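PDB 3UQZ: DNA processing protein DprA, which binds single-stranded DNA cooperatively, protects it from nucleases and helps load RecA onto it during natural transformation. Local coordinates for residues G159-Y173 and D187-P200. Numbering follows the deposited sequence.
Sequences GKTIAVIGTGLDVFY and DHLVLSEYGPGEQP
His188 lies between Lys160 and Thr161 where the two strands begin: the lysine reaches over one face of the imidazole, and Thr161 CG2 sits against the opposite face, nearer the edge of the ring than its centre. Bends at chi2 and chi3 fold the lysine chain back over the ring, and NZ donates to Asp187 O at 3.2 Å from above the carbonyl plane. Strands 161-164 and 189-192 then run parallel, zipped by Ala163 N to Leu189 O (3.0 Å), Leu191 N to Ala163 O, and Ile165 N to Leu191 O. On one side of the sheet Ile162 CG2 meets Leu191 CD1 at 3.9 Å. On the other, Val190 CG1 touches Ala163 CB and Ile165 CD1. Val190 CG1 also meets Leu169 CD2 at 3.7 Å, the two side chains lying alongside one another and pointing opposite ways.

Past the strands the loops take over. A chi1 of -171° swings Ser192 OG away from its own backbone N to where it donates to Thr167 O (2.6 Å) and accepts from Tyr194 N, closing an ST turn. Two waters bridge the loops, one from Ile165 O to Glu193 N, the other from Leu169 N to Tyr194 O. Farther along, Asp170 OD1 takes Gly197 N on its syn lone pair (2.8 Å), while OD2 forms a salt bridge with Lys70. Pro200 CB packs over the Tyr173 ring in a CH-pi contact, 4.0 Å from the centroid, and also touches Thr167 CG2.

This is the parallel pair of a right-handed beta-alpha-beta crossover in the Rossmann-like domain, with helix 178-187 connecting the strands and Ile184 packing on Val190. Strand 137-140 pairs with the far edge of 161-164, helix 146-157 covers Thr161 and Ala163, and helix 204-215 covers Val164, Tyr194 and Pro200.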
ATOM      1  N   GLY A 159     -26.899  -6.690   7.483  1.00 41.03           N
ATOM      2  CA  GLY A 159     -26.734  -6.734   6.035  1.00 39.42           C
ATOM      3  C   GLY A 159     -26.968  -8.098   5.421  1.00 40.34           C
ATOM      4  O   GLY A 159     -27.392  -9.038   6.097  1.00 38.66           O
ATOM      5  N   LYS A 160     -26.684  -8.213   4.123  1.00 36.51           N
ATOM      6  CA  LYS A 160     -26.913  -9.449   3.378  1.00 35.77           C
ATOM      7  C   LYS A 160     -25.631 -10.111   2.923  1.00 37.80           C
ATOM      8  O   LYS A 160     -24.670  -9.414   2.611  1.00 38.61           O
ATOM      9  CB  LYS A 160     -27.854  -9.194   2.183  1.00 38.27           C
ATOM     10  CG  LYS A 160     -29.232  -8.582   2.541  1.00 49.28           C
ATOM     11  CD  LYS A 160     -30.094  -9.367   3.563  1.00 60.88           C
ATOM     12  CE  LYS A 160     -30.688 -10.663   3.052  1.00 70.06           C
ATOM     13  NZ  LYS A 160     -31.473 -11.358   4.106  1.00 75.91           N
ATOM     14  N   THR A 161     -25.617 -11.457   2.879  1.00 32.82           N
ATOM     15  CA  THR A 161     -24.465 -12.243   2.427  1.00 31.87           C
ATOM     16  C   THR A 161     -24.797 -13.386   1.438  1.00 34.07           C
ATOM     17  O   THR A 161     -25.841 -14.032   1.560  1.00 33.16           O
ATOM     18  CB  THR A 161     -23.589 -12.704   3.621  1.00 38.39           C
ATOM     19  OG1 THR A 161     -22.311 -13.098   3.126  1.00 39.19           O
ATOM     20  CG2 THR A 161     -24.189 -13.858   4.400  1.00 35.16           C
ATOM     21  N   ILE A 162     -23.882 -13.639   0.476  1.00 28.80           N
ATOM     22  CA  ILE A 162     -23.973 -14.763  -0.466  1.00 27.09           C
ATOM     23  C   ILE A 162     -22.751 -15.648  -0.235  1.00 32.03           C
ATOM     24  O   ILE A 162     -21.630 -15.141  -0.228  1.00 33.19           O
ATOM     25  CB  ILE A 162     -24.088 -14.348  -1.970  1.00 29.21           C
ATOM     26  CG1 ILE A 162     -25.355 -13.524  -2.247  1.00 28.51           C
ATOM     27  CG2 ILE A 162     -24.021 -15.582  -2.904  1.00 29.36           C
ATOM     28  CD1 ILE A 162     -25.380 -12.838  -3.608  1.00 30.74           C
ATOM     29  N   ALA A 163     -22.963 -16.962  -0.053  1.00 27.92           N
ATOM     30  CA  ALA A 163     -21.885 -17.950   0.081  1.00 27.16           C
ATOM     31  C   ALA A 163     -21.806 -18.816  -1.184  1.00 33.50           C
ATOM     32  O   ALA A 163     -22.837 -19.276  -1.687  1.00 35.22           O
ATOM     33  CB  ALA A 163     -22.098 -18.826   1.294  1.00 27.05           C
ATOM     34  N   VAL A 164     -20.591 -19.004  -1.716  1.00 28.34           N
ATOM     35  CA  VAL A 164     -20.333 -19.857  -2.890  1.00 26.98           C
ATOM     36  C   VAL A 164     -19.497 -21.035  -2.344  1.00 31.89           C
ATOM     37  O   VAL A 164     -18.390 -20.826  -1.854  1.00 32.30           O
ATOM     38  CB  VAL A 164     -19.651 -19.083  -4.064  1.00 28.12           C
ATOM     39  CG1 VAL A 164     -19.539 -19.940  -5.320  1.00 26.68           C
ATOM     40  CG2 VAL A 164     -20.408 -17.795  -4.377  1.00 27.59           C
ATOM     41  N   ILE A 165     -20.075 -22.235  -2.306  1.00 27.51           N
ATOM     42  CA  ILE A 165     -19.396 -23.398  -1.726  1.00 26.64           C
ATOM     43  C   ILE A 165     -18.684 -24.307  -2.737  1.00 30.29           C
ATOM     44  O   ILE A 165     -18.895 -24.188  -3.951  1.00 29.03           O
ATOM     45  CB  ILE A 165     -20.335 -24.174  -0.759  1.00 29.34           C
ATOM     46  CG1 ILE A 165     -21.623 -24.659  -1.467  1.00 28.90           C
ATOM     47  CG2 ILE A 165     -20.633 -23.331   0.493  1.00 29.47           C
ATOM     48  CD1 ILE A 165     -22.486 -25.654  -0.672  1.00 34.40           C
ATOM     49  N   GLY A 166     -17.818 -25.178  -2.217  1.00 27.56           N
ATOM     50  CA  GLY A 166     -17.067 -26.162  -2.997  1.00 27.63           C
ATOM     51  C   GLY A 166     -17.506 -27.597  -2.763  1.00 33.42           C
ATOM     52  O   GLY A 166     -16.738 -28.534  -2.982  1.00 33.71           O
ATOM     53  N   THR A 167     -18.746 -27.779  -2.275  1.00 31.15           N
ATOM     54  CA  THR A 167     -19.373 -29.076  -1.979  1.00 30.01           C
ATOM     55  C   THR A 167     -20.855 -29.024  -2.418  1.00 34.12           C
ATOM     56  O   THR A 167     -21.316 -27.983  -2.918  1.00 33.12           O
ATOM     57  CB  THR A 167     -19.336 -29.359  -0.466  1.00 32.01           C
ATOM     58  OG1 THR A 167     -20.259 -28.504   0.207  1.00 32.59           O
ATOM     59  CG2 THR A 167     -17.954 -29.261   0.142  1.00 28.49           C
ATOM     60  N   GLY A 168     -21.590 -30.126  -2.178  1.00 29.79           N
ATOM     61  CA  GLY A 168     -23.023 -30.196  -2.420  1.00 28.78           C
ATOM     62  C   GLY A 168     -23.713 -29.396  -1.330  1.00 34.78           C
ATOM     63  O   GLY A 168     -23.117 -29.175  -0.257  1.00 34.90           O
ATOM     64  N   LEU A 169     -24.965 -28.947  -1.581  1.00 30.46           N
ATOM     65  CA  LEU A 169     -25.735 -28.133  -0.629  1.00 29.91           C
ATOM     66  C   LEU A 169     -26.145 -28.862   0.677  1.00 36.82           C
ATOM     67  O   LEU A 169     -26.640 -28.220   1.608  1.00 37.20           O
ATOM     68  CB  LEU A 169     -26.931 -27.431  -1.314  1.00 28.99           C
ATOM     69  CG  LEU A 169     -26.576 -26.373  -2.375  1.00 32.03           C
ATOM     70  CD1 LEU A 169     -27.709 -26.139  -3.287  1.00 31.66           C
ATOM     71  CD2 LEU A 169     -26.141 -25.053  -1.750  1.00 31.00           C
ATOM     72  N   ASP A 170     -25.899 -30.188   0.748  1.00 33.80           N
ATOM     73  CA  ASP A 170     -26.185 -31.059   1.900  1.00 33.58           C
ATOM     74  C   ASP A 170     -24.880 -31.515   2.572  1.00 38.13           C
ATOM     75  O   ASP A 170     -24.895 -32.390   3.453  1.00 38.85           O
ATOM     76  CB  ASP A 170     -27.036 -32.280   1.470  1.00 35.11           C
ATOM     77  CG  ASP A 170     -26.566 -33.050   0.238  1.00 47.17           C
ATOM     78  OD1 ASP A 170     -25.512 -32.682  -0.343  1.00 47.91           O
ATOM     79  OD2 ASP A 170     -27.275 -33.985  -0.177  1.00 53.65           O
ATOM     80  N   VAL A 171     -23.750 -30.923   2.125  1.00 32.89           N
ATOM     81  CA  VAL A 171     -22.393 -31.192   2.608  1.00 31.54           C
ATOM     82  C   VAL A 171     -21.829 -29.898   3.223  1.00 35.62           C
ATOM     83  O   VAL A 171     -22.092 -28.801   2.724  1.00 35.11           O
ATOM     84  CB  VAL A 171     -21.487 -31.798   1.497  1.00 33.81           C
ATOM     85  CG1 VAL A 171     -20.054 -32.018   1.984  1.00 32.80           C
ATOM     86  CG2 VAL A 171     -22.081 -33.096   0.950  1.00 33.04           C
ATOM     87  N   PHE A 172     -21.073 -30.026   4.319  1.00 32.39           N
ATOM     88  CA  PHE A 172     -20.575 -28.862   5.023  1.00 31.92           C
ATOM     89  C   PHE A 172     -19.062 -28.815   5.124  1.00 37.22           C
ATOM     90  O   PHE A 172     -18.466 -29.710   5.720  1.00 37.79           O
ATOM     91  CB  PHE A 172     -21.282 -28.741   6.395  1.00 33.34           C
ATOM     92  CG  PHE A 172     -22.796 -28.739   6.280  1.00 35.10           C
ATOM     93  CD1 PHE A 172     -23.492 -27.555   6.056  1.00 37.54           C
ATOM     94  CD2 PHE A 172     -23.516 -29.930   6.319  1.00 36.59           C
ATOM     95  CE1 PHE A 172     -24.877 -27.559   5.888  1.00 37.65           C
ATOM     96  CE2 PHE A 172     -24.901 -29.934   6.143  1.00 38.80           C
ATOM     97  CZ  PHE A 172     -25.574 -28.747   5.939  1.00 36.84           C
ATOM     98  N   TYR A 173     -18.428 -27.799   4.504  1.00 33.62           N
ATOM     99  CA  TYR A 173     -16.977 -27.631   4.584  1.00 34.11           C
ATOM    100  C   TYR A 173     -16.566 -26.172   4.802  1.00 38.70           C
ATOM    101  O   TYR A 173     -16.888 -25.329   3.970  1.00 39.46           O
ATOM    102  CB  TYR A 173     -16.221 -28.270   3.403  1.00 35.67           C
ATOM    103  CG  TYR A 173     -14.712 -28.171   3.539  1.00 37.47           C
ATOM    104  CD1 TYR A 173     -13.985 -29.151   4.210  1.00 37.83           C
ATOM    105  CD2 TYR A 173     -14.014 -27.087   3.012  1.00 39.57           C
ATOM    106  CE1 TYR A 173     -12.602 -29.060   4.346  1.00 36.81           C
ATOM    107  CE2 TYR A 173     -12.632 -26.979   3.153  1.00 41.00           C
ATOM    108  CZ  TYR A 173     -11.929 -27.969   3.822  1.00 49.05           C
ATOM    109  OH  TYR A 173     -10.565 -27.875   3.957  1.00 53.54           O
ATOM    110  N   ASP A 187     -31.953 -17.692   5.697  1.00 35.83           N
ATOM    111  CA  ASP A 187     -32.256 -16.276   5.551  1.00 36.30           C
ATOM    112  C   ASP A 187     -31.617 -15.529   4.391  1.00 39.10           C
ATOM    113  O   ASP A 187     -32.134 -14.473   4.018  1.00 39.07           O
ATOM    114  CB  ASP A 187     -31.950 -15.546   6.872  1.00 39.22           C
ATOM    115  CG  ASP A 187     -32.861 -15.896   8.037  1.00 52.10           C
ATOM    116  OD1 ASP A 187     -33.545 -16.940   7.967  1.00 52.88           O
ATOM    117  OD2 ASP A 187     -32.870 -15.133   9.029  1.00 59.84           O
ATOM    118  N   HIS A 188     -30.495 -16.050   3.838  1.00 34.43           N
ATOM    119  CA  HIS A 188     -29.703 -15.427   2.769  1.00 32.59           C
ATOM    120  C   HIS A 188     -29.667 -16.315   1.514  1.00 33.64           C
ATOM    121  O   HIS A 188     -30.707 -16.849   1.152  1.00 34.26           O
ATOM    122  CB  HIS A 188     -28.299 -15.101   3.321  1.00 33.50           C
ATOM    123  CG  HIS A 188     -28.344 -14.199   4.512  1.00 36.79           C
ATOM    124  ND1 HIS A 188     -28.207 -12.834   4.378  1.00 38.70           N
ATOM    125  CD2 HIS A 188     -28.618 -14.488   5.806  1.00 38.47           C
ATOM    126  CE1 HIS A 188     -28.381 -12.335   5.593  1.00 38.27           C
ATOM    127  NE2 HIS A 188     -28.640 -13.291   6.484  1.00 38.41           N
ATOM    128  N   LEU A 189     -28.494 -16.490   0.857  1.00 27.04           N
ATOM    129  CA  LEU A 189     -28.338 -17.309  -0.349  1.00 24.55           C
ATOM    130  C   LEU A 189     -27.003 -18.088  -0.381  1.00 28.70           C
ATOM    131  O   LEU A 189     -25.935 -17.508  -0.165  1.00 28.44           O
ATOM    132  CB  LEU A 189     -28.468 -16.414  -1.590  1.00 23.36           C
ATOM    133  CG  LEU A 189     -28.325 -17.051  -2.981  1.00 25.77           C
ATOM    134  CD1 LEU A 189     -29.445 -18.063  -3.279  1.00 23.83           C
ATOM    135  CD2 LEU A 189     -28.282 -15.974  -4.052  1.00 26.36           C
ATOM    136  N   VAL A 190     -27.077 -19.402  -0.656  1.00 24.67           N
ATOM    137  CA  VAL A 190     -25.913 -20.281  -0.801  1.00 24.40           C
ATOM    138  C   VAL A 190     -25.953 -20.791  -2.233  1.00 29.07           C
ATOM    139  O   VAL A 190     -26.989 -21.305  -2.667  1.00 28.22           O
ATOM    140  CB  VAL A 190     -25.861 -21.475   0.204  1.00 27.62           C
ATOM    141  CG1 VAL A 190     -24.536 -22.222   0.097  1.00 27.02           C
ATOM    142  CG2 VAL A 190     -26.094 -21.030   1.638  1.00 26.94           C
ATOM    143  N   LEU A 191     -24.848 -20.633  -2.968  1.00 26.19           N
ATOM    144  CA  LEU A 191     -24.735 -21.100  -4.352  1.00 25.79           C
ATOM    145  C   LEU A 191     -23.705 -22.235  -4.463  1.00 31.27           C
ATOM    146  O   LEU A 191     -22.712 -22.265  -3.713  1.00 31.05           O
ATOM    147  CB  LEU A 191     -24.347 -19.957  -5.300  1.00 25.29           C
ATOM    148  CG  LEU A 191     -25.331 -18.797  -5.463  1.00 29.52           C
ATOM    149  CD1 LEU A 191     -24.646 -17.602  -6.132  1.00 28.93           C
ATOM    150  CD2 LEU A 191     -26.595 -19.216  -6.251  1.00 30.37           C
ATOM    151  N   SER A 192     -23.938 -23.159  -5.416  1.00 27.62           N
ATOM    152  CA  SER A 192     -23.046 -24.298  -5.684  1.00 27.35           C
ATOM    153  C   SER A 192     -23.200 -24.834  -7.107  1.00 31.68           C
ATOM    154  O   SER A 192     -24.303 -24.853  -7.645  1.00 32.64           O
ATOM    155  CB  SER A 192     -23.282 -25.429  -4.683  1.00 30.03           C
ATOM    156  OG  SER A 192     -22.292 -26.436  -4.808  1.00 34.45           O
ATOM    157  N   GLU A 193     -22.098 -25.286  -7.703  1.00 27.45           N
ATOM    158  CA  GLU A 193     -22.083 -25.896  -9.036  1.00 26.54           C
ATOM    159  C   GLU A 193     -22.208 -27.413  -8.878  1.00 33.14           C
ATOM    160  O   GLU A 193     -22.450 -28.105  -9.855  1.00 34.56           O
ATOM    161  CB  GLU A 193     -20.742 -25.596  -9.722  1.00 26.88           C
ATOM    162  CG  GLU A 193     -20.821 -24.582 -10.845  1.00 34.51           C
ATOM    163  CD  GLU A 193     -19.519 -24.385 -11.590  1.00 53.84           C
ATOM    164  OE1 GLU A 193     -19.574 -24.095 -12.804  1.00 43.91           O
ATOM    165  OE2 GLU A 193     -18.441 -24.575 -10.982  1.00 49.16           O
ATOM    166  N   TYR A 194     -22.013 -27.915  -7.645  1.00 29.68           N
ATOM    167  CA  TYR A 194     -21.988 -29.321  -7.275  1.00 30.20           C
ATOM    168  C   TYR A 194     -23.320 -29.865  -6.791  1.00 36.75           C
ATOM    169  O   TYR A 194     -24.044 -29.210  -6.049  1.00 35.98           O
ATOM    170  CB  TYR A 194     -20.847 -29.575  -6.274  1.00 31.08           C
ATOM    171  CG  TYR A 194     -19.571 -28.895  -6.725  1.00 32.21           C
ATOM    172  CD1 TYR A 194     -18.850 -29.377  -7.818  1.00 33.19           C
ATOM    173  CD2 TYR A 194     -19.154 -27.701  -6.148  1.00 33.17           C
ATOM    174  CE1 TYR A 194     -17.738 -28.696  -8.310  1.00 32.52           C
ATOM    175  CE2 TYR A 194     -18.035 -27.019  -6.625  1.00 34.00           C
ATOM    176  CZ  TYR A 194     -17.323 -27.528  -7.697  1.00 40.10           C
ATOM    177  OH  TYR A 194     -16.236 -26.856  -8.191  1.00 44.47           O
ATOM    178  N   GLY A 195     -23.637 -31.063  -7.253  1.00 35.36           N
ATOM    179  CA  GLY A 195     -24.883 -31.745  -6.939  1.00 35.34           C
ATOM    180  C   GLY A 195     -24.894 -32.399  -5.574  1.00 39.47           C
ATOM    181  O   GLY A 195     -23.883 -32.364  -4.868  1.00 39.62           O
ATOM    182  N   PRO A 196     -26.028 -33.024  -5.182  1.00 35.52           N
ATOM    183  CA  PRO A 196     -26.118 -33.637  -3.844  1.00 35.21           C
ATOM    184  C   PRO A 196     -25.014 -34.622  -3.462  1.00 41.12           C
ATOM    185  O   PRO A 196     -24.611 -35.460  -4.270  1.00 43.72           O
ATOM    186  CB  PRO A 196     -27.499 -34.295  -3.857  1.00 36.75           C
ATOM    187  CG  PRO A 196     -28.289 -33.494  -4.844  1.00 41.13           C
ATOM    188  CD  PRO A 196     -27.305 -33.147  -5.915  1.00 36.75           C
ATOM    189  N   GLY A 197     -24.511 -34.489  -2.243  1.00 35.78           N
ATOM    190  CA  GLY A 197     -23.493 -35.378  -1.699  1.00 35.30           C
ATOM    191  C   GLY A 197     -22.064 -35.206  -2.172  1.00 41.08           C
ATOM    192  O   GLY A 197     -21.200 -35.975  -1.746  1.00 42.14           O
ATOM    193  N   GLU A 198     -21.782 -34.202  -3.037  1.00 37.67           N
ATOM    194  CA  GLU A 198     -20.430 -33.944  -3.548  1.00 37.05           C
ATOM    195  C   GLU A 198     -19.501 -33.428  -2.450  1.00 41.14           C
ATOM    196  O   GLU A 198     -19.861 -32.523  -1.694  1.00 41.31           O
ATOM    197  CB  GLU A 198     -20.435 -33.038  -4.788  1.00 38.50           C
ATOM    198  CG  GLU A 198     -21.052 -33.704  -6.006  1.00 53.17           C
ATOM    199  CD  GLU A 198     -20.458 -33.311  -7.345  1.00 76.89           C
ATOM    200  OE1 GLU A 198     -19.243 -33.544  -7.543  1.00 72.32           O
ATOM    201  OE2 GLU A 198     -21.218 -32.823  -8.214  1.00 68.07           O
ATOM    202  N   GLN A 199     -18.313 -34.034  -2.367  1.00 37.11           N
ATOM    203  CA  GLN A 199     -17.294 -33.809  -1.344  1.00 36.41           C
ATOM    204  C   GLN A 199     -16.332 -32.630  -1.580  1.00 41.31           C
ATOM    205  O   GLN A 199     -16.095 -32.261  -2.735  1.00 40.79           O
ATOM    206  CB  GLN A 199     -16.496 -35.124  -1.132  1.00 37.33           C
ATOM    207  CG  GLN A 199     -17.303 -36.278  -0.527  1.00 29.61           C
ATOM    208  CD  GLN A 199     -17.947 -35.918   0.781  1.00 47.38           C
ATOM    209  OE1 GLN A 199     -19.163 -35.734   0.848  1.00 45.46           O
ATOM    210  NE2 GLN A 199     -17.151 -35.790   1.839  1.00 37.28           N
ATOM    211  N   PRO A 200     -15.712 -32.074  -0.500  1.00 38.63           N
ATOM    212  CA  PRO A 200     -14.751 -30.967  -0.683  1.00 38.42           C
ATOM    213  C   PRO A 200     -13.410 -31.360  -1.346  1.00 43.11           C
ATOM    214  O   PRO A 200     -12.341 -31.316  -0.717  1.00 43.91           O
ATOM    215  CB  PRO A 200     -14.574 -30.427   0.741  1.00 39.73           C
ATOM    216  CG  PRO A 200     -14.846 -31.572   1.612  1.00 43.50           C
ATOM    217  CD  PRO A 200     -15.895 -32.382   0.935  1.00 39.53           C
TER
HETATM  218  O   HOH W   1     -19.810 -23.936  -6.714  1.00 24.99           O
HETATM  219  O   HOH W   2     -25.730 -29.635  -4.082  1.00 34.56           O